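PDB 2PY6: methyltransferase FkbM from Methylobacillus flagellatus KT, which probably transfers methyl groups to an as yet unidentified substrate, as expected of a member of the FkbM family of methyltransferases. Local coordinates for residues T176-L181 with T189-L194; D378-I383 with Y390-R395; D166-I171 with F196-E201; G345-A350 with L365-Y370. All blocks are in the same frame, centred on the assembly; numbering follows the deposited sequence.

Interaction 1. Residues T176-L181 with T189-L194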
loop_
_atom_site.group_PDB
_atom_site.type_symbol
_atom_site.label_atom_id
_atom_site.label_comp_id
_atom_site.label_asym_id
_atom_site.label_seq_id
_atom_site.Cartn_x
_atom_site.Cartn_y
_atom_site.Cartn_z
ATOM N N THR A 176 -35.824 -30.814 13.985
ATOM C CA THR A 176 -35.215 -32.081 14.392
ATOM C C THR A 176 -33.681 -31.958 14.477
ATOM O O THR A 176 -33.093 -32.450 15.422
ATOM C CB THR A 176 -35.648 -33.263 13.486
ATOM O OG1 THR A 176 -37.059 -33.436 13.585
ATOM C CG2 THR A 176 -34.975 -34.544 13.900
ATOM N N LEU A 177 -33.038 -31.312 13.504
ATOM C CA LEU A 177 -31.602 -31.044 13.612
ATOM C C LEU A 177 -31.289 -30.216 14.877
ATOM O O LEU A 177 -30.374 -30.545 15.617
ATOM C CB LEU A 177 -31.088 -30.325 12.372
ATOM C CG LEU A 177 -29.601 -29.989 12.282
ATOM C CD1 LEU A 177 -28.748 -31.224 12.510
ATOM C CD2 LEU A 177 -29.276 -29.369 10.924
ATOM N N ALA A 178 -32.045 -29.142 15.119
ATOM C CA ALA A 178 -31.835 -28.296 16.301
ATOM C C ALA A 178 -31.796 -29.114 17.612
ATOM O O ALA A 178 -30.944 -28.889 18.490
ATOM C CB ALA A 178 -32.933 -27.254 16.372
ATOM N N GLN A 179 -32.741 -30.054 17.734
ATOM C CA GLN A 179 -32.855 -30.933 18.900
ATOM C C GLN A 179 -31.671 -31.901 19.020
ATOM O O GLN A 179 -31.356 -32.345 20.105
ATOM C CB GLN A 179 -34.172 -31.747 18.850
ATOM C CG GLN A 179 -35.456 -30.917 18.808
ATOM C CD GLN A 179 -36.664 -31.734 18.302
ATOM O OE1 GLN A 179 -36.644 -32.981 18.311
ATOM N NE2 GLN A 179 -37.712 -31.033 17.859
ATOM N N ARG A 180 -31.020 -32.226 17.910
ATOM C CA ARG A 180 -29.895 -33.177 17.898
ATOM C C ARG A 180 -28.523 -32.540 18.238
ATOM O O ARG A 180 -27.573 -33.240 18.581
ATOM C CB ARG A 180 -29.854 -33.862 16.515
ATOM C CG ARG A 180 -28.918 -35.082 16.355
ATOM C CD ARG A 180 -29.109 -36.172 17.434
ATOM N NE ARG A 180 -28.296 -37.386 17.213
ATOM C CZ ARG A 180 -26.986 -37.488 17.485
ATOM N NH1 ARG A 180 -26.303 -36.451 17.985
ATOM N NH2 ARG A 180 -26.352 -38.645 17.262
ATOM N N LEU A 181 -28.425 -31.224 18.103
ATOM C CA LEU A 181 -27.189 -30.514 18.364
ATOM C C LEU A 181 -26.883 -30.569 19.864
ATOM O O LEU A 181 -27.787 -30.416 20.710
ATOM C CB LEU A 181 -27.286 -29.082 17.821
ATOM C CG LEU A 181 -27.410 -28.920 16.296
ATOM C CD1 LEU A 181 -27.738 -27.484 15.861
ATOM C CD2 LEU A 181 -26.118 -29.357 15.591
ATOM N N THR A 189 -26.683 -20.850 16.518
ATOM C CA THR A 189 -26.041 -20.709 15.217
ATOM C C THR A 189 -26.938 -21.254 14.117
ATOM O O THR A 189 -27.126 -20.581 13.086
ATOM C CB THR A 189 -24.688 -21.395 15.216
ATOM O OG1 THR A 189 -23.840 -20.756 16.186
ATOM C CG2 THR A 189 -24.054 -21.350 13.838
ATOM N N LEU A 190 -27.496 -22.457 14.314
ATOM C CA LEU A 190 -28.380 -23.028 13.300
ATOM C C LEU A 190 -29.496 -22.071 12.951
ATOM O O LEU A 190 -29.720 -21.759 11.791
ATOM C CB LEU A 190 -29.002 -24.358 13.749
ATOM C CG LEU A 190 -30.013 -24.984 12.762
ATOM C CD1 LEU A 190 -29.300 -25.339 11.433
ATOM C CD2 LEU A 190 -30.739 -26.188 13.315
ATOM N N TYR A 191 -30.235 -21.631 13.978
ATOM C CA TYR A 191 -31.356 -20.731 13.764
ATOM C C TYR A 191 -30.966 -19.390 13.149
ATOM O O TYR A 191 -31.689 -18.879 12.299
ATOM C CB TYR A 191 -32.180 -20.552 15.022
ATOM C CG TYR A 191 -33.004 -21.783 15.401
ATOM C CD1 TYR A 191 -33.912 -22.348 14.516
ATOM C CD2 TYR A 191 -32.912 -22.336 16.663
ATOM C CE1 TYR A 191 -34.665 -23.455 14.864
ATOM C CE2 TYR A 191 -33.656 -23.437 17.018
ATOM C CZ TYR A 191 -34.539 -23.991 16.131
ATOM O OH TYR A 191 -35.296 -25.094 16.502
ATOM N N ALA A 192 -29.783 -18.878 13.495
ATOM C CA ALA A 192 -29.265 -17.620 12.927
ATOM C C ALA A 192 -29.018 -17.773 11.404
ATOM O O ALA A 192 -29.404 -16.926 10.598
ATOM C CB ALA A 192 -27.990 -17.192 13.677
ATOM N N VAL A 193 -28.425 -18.892 10.998
ATOM C CA VAL A 193 -28.187 -19.131 9.560
ATOM C C VAL A 193 -29.488 -19.271 8.752
ATOM O O VAL A 193 -29.611 -18.742 7.661
ATOM C CB VAL A 193 -27.317 -20.383 9.372
ATOM C CG1 VAL A 193 -27.247 -20.823 7.867
ATOM C CG2 VAL A 193 -25.934 -20.130 9.965
ATOM N N LEU A 194 -30.435 -20.025 9.290
ATOM C CA LEU A 194 -31.722 -20.220 8.653
ATOM C C LEU A 194 -32.499 -18.908 8.637
ATOM O O LEU A 194 -33.180 -18.619 7.666
ATOM C CB LEU A 194 -32.508 -21.302 9.367
ATOM C CG LEU A 194 -31.858 -22.685 9.482
ATOM C CD1 LEU A 194 -32.790 -23.596 10.275
ATOM C CD2 LEU A 194 -31.492 -23.338 8.134
#
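Leu190 pushes its branched end against the helix that carries Ala178, and these two residues account for most of the buried surface. CD2 of Leu190 lies 3.7 Å from the backbone N of Ala178 and 3.9 Å from its CB, so one methyl rests on main chain and side chain together. Its other methyl, CD1, meets CD2 of Leu177 at 4.1 Å. Leu190 CG stands anti to its own backbone N (chi1 177°), and the fork at CG spreads the two methyls over neighbouring residues of the facing helix. Leu181 crosses it at about a right angle and sets CD1 4.0 Å from Leu190 CB. Ala178 suits its place because a single methyl lets a large neighbour come close: the phenol end of Tyr191 comes up to it obliquely, with OH 3.2 Å and CZ 3.6 Å from Ala178 CB. Leu177 and Leu190 both also touch Leu376 of helix 375-386. The short helical segments run at 152° to each other, their axes 10.6 Å apart at closest approach. With three residues joining helix 171-180 to helix 184-199, this is the apolar interface of an antiparallel alpha-alpha hairpin.

Interaction 2. Residues D378-I383 with Y390-R395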
loop_
_atom_site.group_PDB
_atom_site.type_symbol
_atom_site.label_atom_id
_atom_site.label_comp_id
_atom_site.label_asym_id
_atom_site.label_seq_id
_atom_site.Cartn_x
_atom_site.Cartn_y
_atom_site.Cartn_z
ATOM N N ASP A 378 -28.779 -33.045 4.866
ATOM C CA ASP A 378 -28.286 -34.207 4.108
ATOM C C ASP A 378 -26.985 -34.831 4.586
ATOM O O ASP A 378 -26.877 -36.029 4.667
ATOM C CB ASP A 378 -28.154 -33.829 2.643
ATOM C CG ASP A 378 -29.520 -33.597 1.974
ATOM O OD1 ASP A 378 -30.580 -33.800 2.614
ATOM O OD2 ASP A 378 -29.533 -33.210 0.788
ATOM N N LEU A 379 -26.001 -34.001 4.880
ATOM C CA LEU A 379 -24.722 -34.474 5.345
ATOM C C LEU A 379 -24.841 -35.071 6.741
ATOM O O LEU A 379 -24.300 -36.126 6.989
ATOM C CB LEU A 379 -23.689 -33.339 5.321
ATOM C CG LEU A 379 -23.456 -32.633 3.973
ATOM C CD1 LEU A 379 -22.505 -31.493 4.144
ATOM C CD2 LEU A 379 -22.904 -33.564 2.912
ATOM N N THR A 380 -25.559 -34.402 7.641
ATOM C CA THR A 380 -25.759 -34.888 9.009
ATOM C C THR A 380 -26.492 -36.234 8.994
ATOM O O THR A 380 -26.066 -37.196 9.669
ATOM C CB THR A 380 -26.564 -33.869 9.859
ATOM O OG1 THR A 380 -25.861 -32.629 9.944
ATOM C CG2 THR A 380 -26.745 -34.361 11.251
ATOM N N ASN A 381 -27.562 -36.309 8.209
ATOM C CA ASN A 381 -28.347 -37.526 8.119
ATOM C C ASN A 381 -27.498 -38.680 7.616
ATOM O O ASN A 381 -27.635 -39.800 8.090
ATOM C CB ASN A 381 -29.560 -37.336 7.192
ATOM C CG ASN A 381 -30.688 -36.504 7.832
ATOM O OD1 ASN A 381 -30.735 -36.326 9.046
ATOM N ND2 ASN A 381 -31.618 -36.020 6.994
ATOM N N TYR A 382 -26.625 -38.403 6.639
ATOM C CA TYR A 382 -25.769 -39.449 6.102
ATOM C C TYR A 382 -24.775 -39.953 7.156
ATOM O O TYR A 382 -24.631 -41.163 7.352
ATOM C CB TYR A 382 -25.037 -39.048 4.800
ATOM C CG TYR A 382 -24.159 -40.210 4.394
ATOM C CD1 TYR A 382 -24.730 -41.385 3.890
ATOM C CD2 TYR A 382 -22.791 -40.198 4.641
ATOM C CE1 TYR A 382 -23.959 -42.519 3.605
ATOM C CE2 TYR A 382 -21.987 -41.309 4.323
ATOM C CZ TYR A 382 -22.579 -42.475 3.834
ATOM O OH TYR A 382 -21.783 -43.571 3.538
ATOM N N ILE A 383 -24.055 -39.031 7.780
ATOM C CA ILE A 383 -23.047 -39.395 8.766
ATOM C C ILE A 383 -23.623 -40.199 9.914
ATOM O O ILE A 383 -23.013 -41.166 10.334
ATOM C CB ILE A 383 -22.293 -38.118 9.299
ATOM C CG1 ILE A 383 -21.370 -37.616 8.216
ATOM C CG2 ILE A 383 -21.498 -38.436 10.552
ATOM C CD1 ILE A 383 -20.931 -36.151 8.353
ATOM N N TYR A 390 -22.159 -40.172 17.158
ATOM C CA TYR A 390 -21.491 -38.873 17.122
ATOM C C TYR A 390 -22.292 -37.788 17.837
ATOM O O TYR A 390 -23.517 -37.794 17.817
ATOM C CB TYR A 390 -21.324 -38.361 15.704
ATOM C CG TYR A 390 -20.108 -38.778 14.927
ATOM C CD1 TYR A 390 -18.838 -38.411 15.340
ATOM C CD2 TYR A 390 -20.231 -39.438 13.697
ATOM C CE1 TYR A 390 -17.712 -38.730 14.579
ATOM C CE2 TYR A 390 -19.122 -39.769 12.942
ATOM C CZ TYR A 390 -17.858 -39.394 13.378
ATOM O OH TYR A 390 -16.761 -39.704 12.614
ATOM N N GLN A 391 -21.577 -36.866 18.466
ATOM C CA GLN A 391 -22.172 -35.643 18.980
ATOM C C GLN A 391 -21.990 -34.643 17.824
ATOM O O GLN A 391 -21.046 -34.778 17.041
ATOM C CB GLN A 391 -21.449 -35.154 20.212
ATOM C CG GLN A 391 -21.524 -36.140 21.355
ATOM C CD GLN A 391 -21.336 -35.480 22.680
ATOM O OE1 GLN A 391 -20.270 -35.586 23.272
ATOM N NE2 GLN A 391 -22.347 -34.726 23.130
ATOM N N ILE A 392 -22.873 -33.648 17.727
ATOM C CA ILE A 392 -22.849 -32.714 16.624
ATOM C C ILE A 392 -22.883 -31.258 17.112
ATOM O O ILE A 392 -23.634 -30.898 18.031
ATOM C CB ILE A 392 -24.065 -32.932 15.659
ATOM C CG1 ILE A 392 -24.260 -34.406 15.336
ATOM C CG2 ILE A 392 -23.884 -32.063 14.378
ATOM C CD1 ILE A 392 -25.513 -34.702 14.506
ATOM N N GLY A 393 -22.060 -30.428 16.489
ATOM C CA GLY A 393 -22.047 -28.980 16.762
ATOM C C GLY A 393 -22.057 -28.231 15.446
ATOM O O GLY A 393 -21.930 -28.847 14.371
ATOM N N LEU A 394 -22.194 -26.899 15.526
ATOM C CA LEU A 394 -22.205 -26.073 14.340
ATOM C C LEU A 394 -21.690 -24.692 14.682
ATOM O O LEU A 394 -22.150 -24.093 15.631
ATOM C CB LEU A 394 -23.639 -25.950 13.827
ATOM C CG LEU A 394 -23.921 -25.168 12.543
ATOM C CD1 LEU A 394 -23.432 -25.964 11.316
ATOM C CD2 LEU A 394 -25.439 -24.929 12.448
ATOM N N ARG A 395 -20.737 -24.192 13.911
ATOM C CA ARG A 395 -20.253 -22.805 14.076
ATOM C C ARG A 395 -20.240 -22.128 12.708
ATOM O O ARG A 395 -20.080 -22.794 11.697
ATOM C CB ARG A 395 -18.829 -22.726 14.658
ATOM C CG ARG A 395 -18.671 -23.226 16.080
ATOM C CD ARG A 395 -19.389 -22.369 17.121
ATOM N NE ARG A 395 -19.297 -22.981 18.452
ATOM C CZ ARG A 395 -20.193 -23.784 19.025
ATOM N NH1 ARG A 395 -21.323 -24.135 18.441
ATOM N NH2 ARG A 395 -19.953 -24.246 20.231
#
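The phenol oxygen of Tyr390 is hydrogen-bonded to the backbone O of Pro363, which anchors the far end of a ring whose near side carries Ile383. The backbone O of Tyr390 is held too, by NH2 of Arg180, so the residue is fixed at both its main chain and its tip just before strand 392-396 begins. CG2 of Ile383 touches the ring at CD2 (3.5 Å) and CE2 (3.6 Å), and the two side chains cross at about a right angle. That methyl is the branch standing anti to the Ile383 backbone N, while CG1 (chi1 -73°) lies beside the N. A beta-branched residue serves here because CG2 starts directly from CB and can meet the ring without a long, flexible chain. One helical turn earlier, Thr380 divides its two branches: OG1 bonds back to the backbone O of Leu376 in its own helix, and CG2 turns to the strand, where it meets CD1 of Ile392 at 3.5 Å, tighter than usual for two carbons. Ile392 is long enough to span the gap from the strand to the helix, its chain extended beyond CG1 (chi2 174°). Across the contact only carbon meets carbon, while the polar ends of Thr380 and Tyr390 are satisfied by backbone carbonyls; helix and strand are therefore held by shape and exclusion of water, with the hydroxyls buried at little cost.

Interaction 3. Residues D166-I171 with F196-E201. With EDO (1,2-ethanediol), chain C; EDO (1,2-ethanediol), chain F.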
loop_
_atom_site.group_PDB
_atom_site.type_symbol
_atom_site.label_atom_id
_atom_site.label_comp_id
_atom_site.label_asym_id
_atom_site.label_seq_id
_atom_site.Cartn_x
_atom_site.Cartn_y
_atom_site.Cartn_z
ATOM N N ASP A 166 -36.633 -23.190 -0.002
ATOM C CA ASP A 166 -36.080 -24.507 0.378
ATOM C C ASP A 166 -36.196 -24.721 1.868
ATOM O O ASP A 166 -36.544 -25.813 2.324
ATOM C CB ASP A 166 -34.576 -24.592 0.050
ATOM C CG ASP A 166 -34.309 -24.838 -1.424
ATOM O OD1 ASP A 166 -35.298 -24.879 -2.191
ATOM O OD2 ASP A 166 -33.116 -24.995 -1.812
ATOM N N ILE A 167 -35.877 -23.675 2.624
ATOM C CA ILE A 167 -35.967 -23.758 4.097
ATOM C C ILE A 167 -37.400 -23.923 4.557
ATOM O O ILE A 167 -37.665 -24.730 5.454
ATOM C CB ILE A 167 -35.293 -22.554 4.806
ATOM C CG1 ILE A 167 -33.784 -22.596 4.517
ATOM C CG2 ILE A 167 -35.517 -22.643 6.305
ATOM C CD1 ILE A 167 -33.098 -21.325 4.758
ATOM N N VAL A 168 -38.314 -23.200 3.914
ATOM C CA VAL A 168 -39.736 -23.256 4.247
ATOM C C VAL A 168 -40.315 -24.658 4.009
ATOM O O VAL A 168 -41.254 -25.044 4.688
ATOM C CB VAL A 168 -40.536 -22.171 3.465
ATOM C CG1 VAL A 168 -42.058 -22.334 3.617
ATOM C CG2 VAL A 168 -40.115 -20.758 3.869
ATOM N N ARG A 169 -39.760 -25.407 3.052
ATOM C CA ARG A 169 -40.206 -26.782 2.746
ATOM C C ARG A 169 -39.707 -27.839 3.712
ATOM O O ARG A 169 -40.237 -28.950 3.712
ATOM C CB ARG A 169 -39.770 -27.233 1.336
ATOM C CG ARG A 169 -40.784 -26.941 0.229
ATOM C CD ARG A 169 -40.389 -27.584 -1.159
ATOM N NE ARG A 169 -39.221 -26.944 -1.749
ATOM C CZ ARG A 169 -39.224 -25.716 -2.293
ATOM N NH1 ARG A 169 -40.336 -24.961 -2.312
ATOM N NH2 ARG A 169 -38.099 -25.223 -2.805
ATOM N N ASN A 170 -38.705 -27.494 4.526
ATOM C CA ASN A 170 -38.056 -28.422 5.423
ATOM C C ASN A 170 -38.047 -28.015 6.894
ATOM O O ASN A 170 -37.139 -28.408 7.644
ATOM C CB ASN A 170 -36.637 -28.605 4.919
ATOM C CG ASN A 170 -36.582 -29.304 3.572
ATOM O OD1 ASN A 170 -36.229 -28.697 2.563
ATOM N ND2 ASN A 170 -36.946 -30.572 3.550
ATOM N N ILE A 171 -39.073 -27.282 7.329
ATOM C CA ILE A 171 -39.142 -26.816 8.718
ATOM C C ILE A 171 -39.002 -27.940 9.774
ATOM O O ILE A 171 -38.117 -27.851 10.607
ATOM C CB ILE A 171 -40.386 -25.887 9.017
ATOM C CG1 ILE A 171 -40.364 -24.591 8.180
ATOM C CG2 ILE A 171 -40.486 -25.584 10.468
ATOM C CD1 ILE A 171 -39.080 -23.730 8.219
ATOM N N PHE A 196 -31.100 -15.902 8.475
ATOM C CA PHE A 196 -30.519 -15.103 7.386
ATOM C C PHE A 196 -31.154 -15.401 5.995
ATOM O O PHE A 196 -31.553 -14.489 5.266
ATOM C CB PHE A 196 -29.021 -15.305 7.299
ATOM C CG PHE A 196 -28.441 -14.838 5.986
ATOM C CD1 PHE A 196 -28.368 -13.502 5.698
ATOM C CD2 PHE A 196 -28.013 -15.761 5.031
ATOM C CE1 PHE A 196 -27.832 -13.084 4.489
ATOM C CE2 PHE A 196 -27.490 -15.352 3.827
ATOM C CZ PHE A 196 -27.381 -14.016 3.565
ATOM N N HIS A 197 -31.225 -16.682 5.646
ATOM C CA HIS A 197 -31.829 -17.135 4.401
ATOM C C HIS A 197 -33.327 -16.802 4.323
ATOM O O HIS A 197 -33.809 -16.421 3.279
ATOM C CB HIS A 197 -31.603 -18.647 4.173
ATOM C CG HIS A 197 -30.157 -19.036 4.021
ATOM N ND1 HIS A 197 -29.384 -18.647 2.949
ATOM C CD2 HIS A 197 -29.346 -19.772 4.821
ATOM C CE1 HIS A 197 -28.152 -19.099 3.110
ATOM N NE2 HIS A 197 -28.103 -19.789 4.238
ATOM N N LEU A 198 -34.069 -16.932 5.421
ATOM C CA LEU A 198 -35.497 -16.610 5.378
ATOM C C LEU A 198 -35.774 -15.101 5.228
ATOM O O LEU A 198 -36.720 -14.718 4.576
ATOM C CB LEU A 198 -36.221 -17.139 6.618
ATOM C CG LEU A 198 -36.344 -18.651 6.760
ATOM C CD1 LEU A 198 -36.824 -19.019 8.137
ATOM C CD2 LEU A 198 -37.248 -19.218 5.706
ATOM N N THR A 199 -34.935 -14.274 5.841
ATOM C CA THR A 199 -35.153 -12.835 5.906
ATOM C C THR A 199 -34.283 -11.944 5.051
ATOM O O THR A 199 -34.642 -10.779 4.870
ATOM C CB THR A 199 -34.890 -12.324 7.323
ATOM O OG1 THR A 199 -33.517 -12.504 7.641
ATOM C CG2 THR A 199 -35.757 -13.066 8.348
ATOM N N CYS A 200 -33.159 -12.474 4.561
ATOM C CA CYS A 200 -32.137 -11.717 3.797
ATOM C C CYS A 200 -31.402 -10.708 4.690
ATOM O O CYS A 200 -30.833 -9.775 4.183
ATOM C CB CYS A 200 -32.728 -10.950 2.599
ATOM S SG CYS A 200 -33.711 -11.892 1.450
ATOM N N GLU A 201 -31.412 -10.914 6.008
ATOM C CA GLU A 201 -30.821 -9.998 6.965
ATOM C C GLU A 201 -29.491 -10.525 7.493
ATOM O O GLU A 201 -29.469 -11.402 8.351
ATOM C CB GLU A 201 -31.789 -9.746 8.154
ATOM C CG GLU A 201 -31.182 -8.899 9.294
ATOM C CD GLU A 201 -30.544 -7.577 8.824
ATOM O OE1 GLU A 201 -31.268 -6.654 8.449
ATOM O OE2 GLU A 201 -29.307 -7.446 8.873
HETATM C C1 EDO C . -31.883 -15.542 0.941
HETATM O O1 EDO C . -31.947 -14.395 1.743
HETATM C C2 EDO C . -30.444 -16.034 0.814
HETATM O O2 EDO C . -30.394 -17.459 0.995
HETATM C C1 EDO F . -44.969 -23.489 -1.599
HETATM O O1 EDO F . -45.645 -22.810 -2.655
HETATM C C2 EDO F . -44.391 -24.875 -1.904
HETATM O O2 EDO F . -42.973 -24.779 -1.934
#
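The imidazole of His197 has the ring of Phe196 on one face, where CD2 stands 3.8 Å above the plane over its centre, and it also stacks with the ring of Trp163. At its edge, near the plane, lies O2 of the ethanediol of chain C, 2.5 Å from ND1; the pairing is nearly straight at 170°, either partner could be the donor, and so short a distance should not be taken literally. Both ethanediols here probably come from the crystallisation liquor, so the reason for a histidine is better sought in its flat ring, which can pack against aromatic rings. With alanine in place of His197, Phe196 and Trp163 would probably lose the ring they pack on, and the diol its imidazole partner. Around these rings two helix ends meet: helix 184-199 finishes in an ST turn, in which Thr199 OG1 accepts from Glu201 N at 3.1 Å, with Cys200 between them at positive phi (69°). Beside the histidine, Leu198 uses one methyl, CD2, which sits 3.9 Å from Ile167 CG2 and 3.7 Å from Val168 CG2, so a single tip is gripped by two beta-branched residues of helix 164-169. The guanidinium of Arg169, bent back at chi3, pairs through NH2 with Asp166 OD1 in a salt bridge of 2.9 Å, and its NH1 gives a hydrogen bond to the ethanediol of chain F, whose O2 lies at the guanidinium edge, in its plane. Glu201 reaches out through OE1 to a salt bridge with Lys249 of the second subunit.

Interaction 4. Residues G345-A350 with L365-Y370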
loop_
_atom_site.group_PDB
_atom_site.type_symbol
_atom_site.label_atom_id
_atom_site.label_comp_id
_atom_site.label_asym_id
_atom_site.label_seq_id
_atom_site.Cartn_x
_atom_site.Cartn_y
_atom_site.Cartn_z
ATOM N N GLY A 345 -17.190 -30.138 -5.174
ATOM C CA GLY A 345 -18.065 -31.233 -5.565
ATOM C C GLY A 345 -18.990 -31.665 -4.445
ATOM O O GLY A 345 -19.076 -31.006 -3.430
ATOM N N SER A 346 -19.695 -32.767 -4.655
ATOM C CA SER A 346 -20.664 -33.261 -3.706
ATOM C C SER A 346 -19.990 -33.737 -2.436
ATOM O O SER A 346 -19.157 -34.643 -2.479
ATOM C CB SER A 346 -21.443 -34.426 -4.325
ATOM O OG SER A 346 -22.252 -35.054 -3.347
ATOM N N GLU A 347 -20.310 -33.098 -1.319
ATOM C CA GLU A 347 -19.767 -33.531 -0.009
ATOM C C GLU A 347 -20.439 -34.789 0.470
ATOM O O GLU A 347 -19.868 -35.515 1.262
ATOM C CB GLU A 347 -19.782 -32.397 1.026
ATOM C CG GLU A 347 -18.657 -31.371 0.726
ATOM C CD GLU A 347 -18.480 -30.332 1.750
ATOM O OE1 GLU A 347 -19.317 -30.278 2.654
ATOM O OE2 GLU A 347 -17.506 -29.553 1.644
ATOM N N LEU A 348 -21.635 -35.068 -0.024
ATOM C CA LEU A 348 -22.315 -36.310 0.311
ATOM C C LEU A 348 -21.585 -37.466 -0.374
ATOM O O LEU A 348 -21.329 -38.454 0.281
ATOM C CB LEU A 348 -23.783 -36.279 -0.109
ATOM C CG LEU A 348 -24.618 -37.507 0.300
ATOM C CD1 LEU A 348 -24.652 -37.686 1.798
ATOM C CD2 LEU A 348 -26.068 -37.434 -0.266
ATOM N N SER A 349 -21.229 -37.339 -1.665
ATOM C CA SER A 349 -20.461 -38.395 -2.341
ATOM C C SER A 349 -19.082 -38.616 -1.703
ATOM O O SER A 349 -18.586 -39.754 -1.592
ATOM C CB SER A 349 -20.283 -38.108 -3.833
ATOM O OG SER A 349 -21.488 -38.326 -4.547
ATOM N N ALA A 350 -18.463 -37.526 -1.293
ATOM C CA ALA A 350 -17.175 -37.597 -0.663
ATOM C C ALA A 350 -17.202 -38.320 0.658
ATOM O O ALA A 350 -16.293 -39.059 0.944
ATOM C CB ALA A 350 -16.610 -36.226 -0.531
ATOM N N LEU A 365 -14.779 -34.863 12.845
ATOM C CA LEU A 365 -15.054 -34.331 11.518
ATOM C C LEU A 365 -15.361 -32.851 11.604
ATOM O O LEU A 365 -16.060 -32.385 12.535
ATOM C CB LEU A 365 -16.281 -35.016 10.862
ATOM C CG LEU A 365 -16.394 -36.546 10.834
ATOM C CD1 LEU A 365 -17.763 -36.979 10.344
ATOM C CD2 LEU A 365 -15.312 -37.170 9.960
ATOM N N ALA A 366 -14.875 -32.130 10.604
ATOM C CA ALA A 366 -15.209 -30.708 10.404
ATOM C C ALA A 366 -15.662 -30.639 8.961
ATOM O O ALA A 366 -14.827 -30.713 8.036
ATOM C CB ALA A 366 -14.050 -29.822 10.668
ATOM N N ILE A 367 -16.981 -30.513 8.756
ATOM C CA ILE A 367 -17.569 -30.607 7.404
ATOM C C ILE A 367 -18.216 -29.283 7.015
ATOM O O ILE A 367 -19.173 -28.846 7.676
ATOM C CB ILE A 367 -18.603 -31.760 7.334
ATOM C CG1 ILE A 367 -18.058 -33.078 7.921
ATOM C CG2 ILE A 367 -19.041 -32.019 5.889
ATOM C CD1 ILE A 367 -16.819 -33.683 7.199
ATOM N N SER A 368 -17.689 -28.619 5.986
ATOM C CA SER A 368 -18.217 -27.311 5.596
ATOM C C SER A 368 -19.662 -27.540 5.163
ATOM O O SER A 368 -19.954 -28.509 4.457
ATOM C CB SER A 368 -17.379 -26.669 4.508
ATOM O OG SER A 368 -17.548 -27.367 3.329
ATOM N N ALA A 369 -20.570 -26.694 5.638
ATOM C CA ALA A 369 -22.011 -26.943 5.494
ATOM C C ALA A 369 -22.800 -25.897 4.758
ATOM O O ALA A 369 -24.015 -25.917 4.826
ATOM C CB ALA A 369 -22.589 -27.085 6.889
ATOM N N TYR A 370 -22.124 -25.021 4.029
ATOM C CA TYR A 370 -22.758 -23.885 3.375
ATOM C C TYR A 370 -22.884 -23.961 1.857
ATOM O O TYR A 370 -23.279 -22.969 1.261
ATOM C CB TYR A 370 -21.960 -22.623 3.717
ATOM C CG TYR A 370 -20.601 -22.560 3.027
ATOM C CD1 TYR A 370 -19.498 -23.179 3.572
ATOM C CD2 TYR A 370 -20.450 -21.901 1.796
ATOM C CE1 TYR A 370 -18.245 -23.123 2.930
ATOM C CE2 TYR A 370 -19.231 -21.864 1.145
ATOM C CZ TYR A 370 -18.128 -22.462 1.716
ATOM O OH TYR A 370 -16.912 -22.399 1.057
#
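Glu347 extends from the first turn of its helix to Ser368 at the end of a strand, and the close part of the contact is packed round its carboxyl group. OE2 lies 2.8 Å from Ser368 OG, and OE1 is 2.6 Å from Ser368 O. The aliphatic part of the glutamate is straight beyond CG (chi2 -173°), which carries the carboxyl end across from helix to strand. OE1 also rests 3.7 Å from CG2 of Ile367, whose methyl walls one side of the group. The carboxyl group is buried yet not abandoned: OE2 accepts from the backbone N of Ile343, and Ser368 OG is bonded in turn to His371 NE2 and Asp342 OD1. Serine fits because a short hydroxyl can join several polar neighbours in little space. Replacing Glu347 with an alanine would probably leave Ile343 N without its acceptor and open a gap beside Ser368. The other side is looser and faces solvent. There Gly345 and Ser346 are exposed, and Ser346 acts as N-cap, its OG accepting from Ser349 N at 3.0 Å in a nearly straight bond (170°). Strand 364-368 runs parallel to strand 338-341 on one side and antiparallel to strand 404-408 on the other, and helix 347-352 lies over it, with Leu379 of helix 375-386 packing against Glu347.

From the N terminus, interaction 3 opens first, at helix 164-169, and closes on the end of helix 184-199. Interaction 1 is nested inside that loop, bringing together helices 171-180 and 184-199, so both contacts share the latter helix. Interactions 4 and 2 follow in series: 345-350 closes on strand 364-368, and helix 375-386, which comes next in the chain, closes on strand 392-396. Both reach the same seven-stranded sheet, whose 3-2-1-4-5-7-6 order is that of class I methyltransferases. Interaction 2 touches both interaction 4 and interaction 1, so it joins the helical hairpin to the sheet; interaction 3 touches interaction 1 but not the other two.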